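Local atomic coordinates of odorant-binding protein 47 (Anopheles gambiae, PDB entry 3PM2), a protein that binds hydrophobic odorants such as indole, menthol and decanal and is thought to carry them through the aqueous fluid around olfactory dendrites. Residues M47-R52 with L120-F124; I114-A118 with H131-T136. All coordinates share one frame; numbering follows the deposited sequence.

Contact 1: residues M47-R52 with L120-F124; sequences MEGIPR and LTPAF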
loop_
_atom_site.group_PDB
_atom_site.type_symbol
_atom_site.label_atom_id
_atom_site.label_comp_id
_atom_site.label_asym_id
_atom_site.label_seq_id
_atom_site.Cartn_x
_atom_site.Cartn_y
_atom_site.Cartn_z
ATOM N N MET A 47 12.147 13.553 1.676
ATOM C CA MET A 47 13.502 13.380 1.153
ATOM C C MET A 47 13.458 13.304 -0.354
ATOM O O MET A 47 12.608 12.624 -0.917
ATOM C CB MET A 47 14.203 12.172 1.764
ATOM C CG MET A 47 14.478 12.356 3.257
ATOM S SD MET A 47 14.834 10.802 4.054
ATOM C CE MET A 47 16.458 10.592 3.520
ATOM N N GLU A 48 14.329 14.055 -1.003
ATOM C CA GLU A 48 14.350 14.099 -2.462
ATOM C C GLU A 48 15.096 12.901 -3.032
ATOM O O GLU A 48 15.709 12.139 -2.285
ATOM C CB GLU A 48 14.983 15.401 -2.955
ATOM C CG GLU A 48 16.477 15.500 -2.738
ATOM C CD GLU A 48 17.099 16.825 -3.127
ATOM O OE1 GLU A 48 16.386 17.705 -3.663
ATOM O OE2 GLU A 48 18.310 16.987 -2.869
ATOM N N GLY A 49 15.061 12.778 -4.358
ATOM C CA GLY A 49 15.775 11.722 -5.062
ATOM C C GLY A 49 14.976 10.450 -5.233
ATOM O O GLY A 49 13.750 10.464 -5.318
ATOM N N ILE A 50 15.686 9.341 -5.366
ATOM C CA ILE A 50 15.061 8.039 -5.599
ATOM C C ILE A 50 14.097 7.694 -4.449
ATOM O O ILE A 50 14.502 7.882 -3.284
ATOM C CB ILE A 50 16.182 6.983 -5.750
ATOM C CG1 ILE A 50 17.059 7.318 -6.982
ATOM C CG2 ILE A 50 15.626 5.543 -5.813
ATOM C CD1 ILE A 50 18.412 6.697 -6.929
ATOM N N PRO A 51 12.827 7.264 -4.751
ATOM C CA PRO A 51 11.879 6.903 -3.675
ATOM C C PRO A 51 12.500 5.895 -2.704
ATOM O O PRO A 51 13.220 4.997 -3.119
ATOM C CB PRO A 51 10.693 6.303 -4.431
ATOM C CG PRO A 51 10.711 7.039 -5.763
ATOM C CD PRO A 51 12.198 7.069 -6.079
ATOM N N ARG A 52 12.315 6.131 -1.394
ATOM C CA ARG A 52 12.926 5.267 -0.379
ATOM C C ARG A 52 11.892 4.209 -0.018
ATOM O O ARG A 52 10.715 4.544 0.122
ATOM C CB ARG A 52 13.347 6.102 0.872
ATOM C CG ARG A 52 14.170 7.346 0.528
ATOM C CD ARG A 52 15.199 7.705 1.588
ATOM N NE ARG A 52 16.351 8.257 0.901
ATOM C CZ ARG A 52 17.623 8.063 1.219
ATOM N NH1 ARG A 52 17.952 7.392 2.319
ATOM N NH2 ARG A 52 18.577 8.612 0.486
ATOM N N LEU A 120 20.104 2.370 -1.388
ATOM C CA LEU A 120 20.296 3.657 -0.735
ATOM C C LEU A 120 20.942 3.475 0.648
ATOM O O LEU A 120 20.762 2.449 1.296
ATOM C CB LEU A 120 18.939 4.389 -0.594
ATOM C CG LEU A 120 18.277 4.851 -1.904
ATOM C CD1 LEU A 120 16.820 5.287 -1.665
ATOM C CD2 LEU A 120 19.075 5.961 -2.579
ATOM N N THR A 121 21.725 4.447 1.058
ATOM C CA THR A 121 22.377 4.423 2.365
ATOM C C THR A 121 21.612 5.318 3.319
ATOM O O THR A 121 21.027 6.292 2.853
ATOM C CB THR A 121 23.866 4.789 2.261
ATOM O OG1 THR A 121 24.009 6.041 1.604
ATOM C CG2 THR A 121 24.669 3.737 1.539
ATOM N N PRO A 122 21.601 5.019 4.649
ATOM C CA PRO A 122 20.854 5.872 5.596
ATOM C C PRO A 122 21.225 7.355 5.501
ATOM O O PRO A 122 22.405 7.683 5.522
ATOM C CB PRO A 122 21.210 5.261 6.953
ATOM C CG PRO A 122 21.487 3.837 6.653
ATOM C CD PRO A 122 22.220 3.873 5.352
ATOM N N ALA A 123 20.235 8.239 5.275
ATOM C CA ALA A 123 20.507 9.683 5.123
ATOM C C ALA A 123 20.214 10.509 6.369
ATOM O O ALA A 123 20.462 11.714 6.387
ATOM C CB ALA A 123 19.797 10.245 3.901
ATOM N N PHE A 124 19.687 9.858 7.401
ATOM C CA PHE A 124 19.607 10.460 8.727
ATOM C C PHE A 124 19.737 9.403 9.819
ATOM O O PHE A 124 19.731 8.204 9.541
ATOM C CB PHE A 124 18.292 11.225 8.889
ATOM C CG PHE A 124 17.073 10.349 8.852
ATOM C CD1 PHE A 124 16.665 9.658 9.980
ATOM C CD2 PHE A 124 16.334 10.216 7.689
ATOM C CE1 PHE A 124 15.543 8.851 9.949
ATOM C CE2 PHE A 124 15.211 9.412 7.651
ATOM C CZ PHE A 124 14.815 8.728 8.783
HETATM O O HOH W 1 21.038 8.162 0.711
#

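Contact 2: residues I114-A118 with H131-T136; sequences IEAGA and HPISGT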
loop_
_atom_site.group_PDB
_atom_site.type_symbol
_atom_site.label_atom_id
_atom_site.label_comp_id
_atom_site.label_asym_id
_atom_site.label_seq_id
_atom_site.Cartn_x
_atom_site.Cartn_y
_atom_site.Cartn_z
ATOM N N ILE A 114 13.347 0.771 -8.365
ATOM C CA ILE A 114 13.168 -0.061 -7.163
ATOM C C ILE A 114 14.531 -0.623 -6.712
ATOM O O ILE A 114 14.870 -0.527 -5.540
ATOM C CB ILE A 114 12.123 -1.176 -7.435
ATOM C CG1 ILE A 114 10.694 -0.563 -7.550
ATOM C CG2 ILE A 114 12.181 -2.272 -6.338
ATOM C CD1 ILE A 114 9.558 -1.549 -8.045
ATOM N N GLU A 115 15.300 -1.207 -7.648
ATOM C CA GLU A 115 16.617 -1.741 -7.355
ATOM C C GLU A 115 17.613 -0.715 -6.817
ATOM O O GLU A 115 18.371 -1.019 -5.896
ATOM C CB GLU A 115 17.167 -2.530 -8.540
ATOM C CG GLU A 115 16.468 -3.875 -8.705
ATOM C CD GLU A 115 16.198 -4.657 -7.427
ATOM O OE1 GLU A 115 17.164 -4.975 -6.693
ATOM O OE2 GLU A 115 15.008 -4.924 -7.145
ATOM N N ALA A 116 17.561 0.513 -7.330
ATOM C CA ALA A 116 18.415 1.602 -6.858
ATOM C C ALA A 116 18.005 2.027 -5.452
ATOM O O ALA A 116 18.872 2.241 -4.601
ATOM C CB ALA A 116 18.337 2.765 -7.806
ATOM N N GLY A 117 16.691 2.050 -5.197
ATOM C CA GLY A 117 16.133 2.368 -3.889
ATOM C C GLY A 117 16.606 1.379 -2.831
ATOM O O GLY A 117 16.978 1.784 -1.732
ATOM N N ALA A 118 16.668 0.095 -3.178
ATOM C CA ALA A 118 17.147 -0.947 -2.266
ATOM C C ALA A 118 18.621 -0.716 -1.831
ATOM O O ALA A 118 19.031 -1.173 -0.755
ATOM C CB ALA A 118 17.023 -2.295 -2.937
ATOM N N HIS A 131 13.724 -2.681 1.254
ATOM C CA HIS A 131 13.618 -2.827 -0.188
ATOM C C HIS A 131 12.291 -2.199 -0.633
ATOM O O HIS A 131 11.276 -2.424 0.010
ATOM C CB HIS A 131 13.681 -4.311 -0.604
ATOM C CG HIS A 131 13.928 -4.514 -2.077
ATOM N ND1 HIS A 131 12.929 -4.302 -3.022
ATOM C CD2 HIS A 131 15.033 -4.980 -2.707
ATOM C CE1 HIS A 131 13.464 -4.622 -4.191
ATOM N NE2 HIS A 131 14.732 -5.027 -4.051
ATOM N N PRO A 132 12.260 -1.387 -1.711
ATOM C CA PRO A 132 10.987 -0.742 -2.090
ATOM C C PRO A 132 9.903 -1.674 -2.637
ATOM O O PRO A 132 8.759 -1.229 -2.752
ATOM C CB PRO A 132 11.403 0.271 -3.162
ATOM C CG PRO A 132 12.887 0.437 -3.018
ATOM C CD PRO A 132 13.374 -0.921 -2.559
ATOM N N ILE A 133 10.229 -2.923 -3.003
ATOM C CA ILE A 133 9.196 -3.792 -3.612
ATOM C C ILE A 133 7.924 -3.929 -2.759
ATOM O O ILE A 133 6.812 -3.845 -3.307
ATOM C CB ILE A 133 9.722 -5.178 -4.095
ATOM C CG1 ILE A 133 8.742 -5.876 -5.073
ATOM C CG2 ILE A 133 10.079 -6.103 -2.938
ATOM C CD1 ILE A 133 8.351 -5.071 -6.382
ATOM N N SER A 134 8.073 -4.157 -1.447
ATOM C CA SER A 134 6.873 -4.364 -0.613
ATOM C C SER A 134 5.894 -3.179 -0.677
ATOM O O SER A 134 4.696 -3.386 -0.867
ATOM C CB SER A 134 7.260 -4.671 0.826
ATOM O OG SER A 134 8.009 -5.871 0.929
ATOM N N GLY A 135 6.420 -1.966 -0.515
ATOM C CA GLY A 135 5.616 -0.749 -0.563
ATOM C C GLY A 135 5.048 -0.498 -1.952
ATOM O O GLY A 135 3.907 -0.054 -2.081
ATOM N N THR A 136 5.835 -0.776 -2.999
ATOM C CA THR A 136 5.361 -0.581 -4.390
ATOM C C THR A 136 4.077 -1.390 -4.596
ATOM O O THR A 136 3.077 -0.841 -5.056
ATOM C CB THR A 136 6.449 -0.996 -5.379
ATOM O OG1 THR A 136 7.623 -0.222 -5.096
ATOM C CG2 THR A 136 6.026 -0.797 -6.821
#

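Contact 1: residues M47-R52 with L120-F124
The guanidinium of Arg52 lies between Met47 CE on one face and Leu120 CD1 on the other, both offset toward the rim, with CD1 3.9 Å above the plane. Leu120 runs obliquely to the arginine, and its CD1 also packs 3.8 Å from Ile50 O and touches Pro51 O. At the edge of the guanidinium the carbonyl of Thr121 receives a long, weak hydrogen bond from NH1 (NH1 to O 3.3 Å, 163° at the hydrogen). A water forms a second bridge to the same carbonyl, accepting from Arg52 NH2 and donating to Thr121 O at 2.8 Å. The stronger partner of NH1 is Glu127, whose OE1 takes both a salt bridge from Arg52 and a hydrogen bond from Ala123 N. Met47 crosses Phe124 at about a right angle, its sulfur in the ring plane at the edge, 5.0 Å from the centroid, a Met-aromatic contact. The bend at chi3 (77°) sets CE against Ala123 CB, a tight 3.4 Å. The contact joins two surface loops, one between helices 27-44 and 55-63, the other between helices 111-118 and 133-147; Ile50 and Pro51 rest on helix 111-118.

Contact 2: residues I114-A118 with H131-T136
Pro132, packed against Ile114, has a carbonyl oxygen that accepts two hydrogen bonds, from Thr136 N at 3.0 Å and from Thr136 OG1 at 2.8 Å. The hydroxyl approaches from above the carbonyl plane, 53° out of it. This bond helps hold the hydroxyl, and Ile114 meets Thr136 tip to tip, with CD1 3.8 Å from both OG1 and CG2. The other branch of Ile114, CG2, sits obliquely against the His131 ring, 3.4 Å from CE1, the two side chains crossing at about a right angle. A chi1 of -165° swings the His131 ring back towards Ile133, where ND1 caps Ile133 N in the ring plane over a nearly straight bond (164°). On the far edge NE2 gives a weak, bent bond to Glu115 OE2 at 3.1 Å; ND1 accepting and NE2 donating are consistent with a neutral ring protonated at NE2. Pro132 lays its ring on the helix 111-118 backbone, CG reaching 3.3 Å from Ile114 O, and Gly117 leaves room for it. The contact thus joins the C-terminal part of helix 111-118 to the start of helix 133-147. Around it, Ile133 and Thr136 pack on helix 92-109, Tyr67 of strand 67-68 touches His131 and Ile133, and Glu58 of helix 55-63 accepts from His131 N.

How the contacts relate
Contacts 1 and 2 lie on the same side of the chain's centre, their own centres about 11 Å apart, and meet at helix 111-118, which carries one segment of contact 2. The meeting point is Ile50 of contact 1, whose CG2 comes 3.7 Å from Gly117 N while CD1 packs 4.0 Å from Ala116 CB, so the helix is touched by the 47-52 loop as well as by Pro132. Along the chain the segments alternate, and 120-124 belongs to the loop joining the two helices of contact 2. Contact 1 is the more peripheral, about 19 Å from the chain centre against about 13 Å for contact 2, which is partly buried. Contact 1 joins two surface loops, contact 2 two helices of the odorant-binding fold.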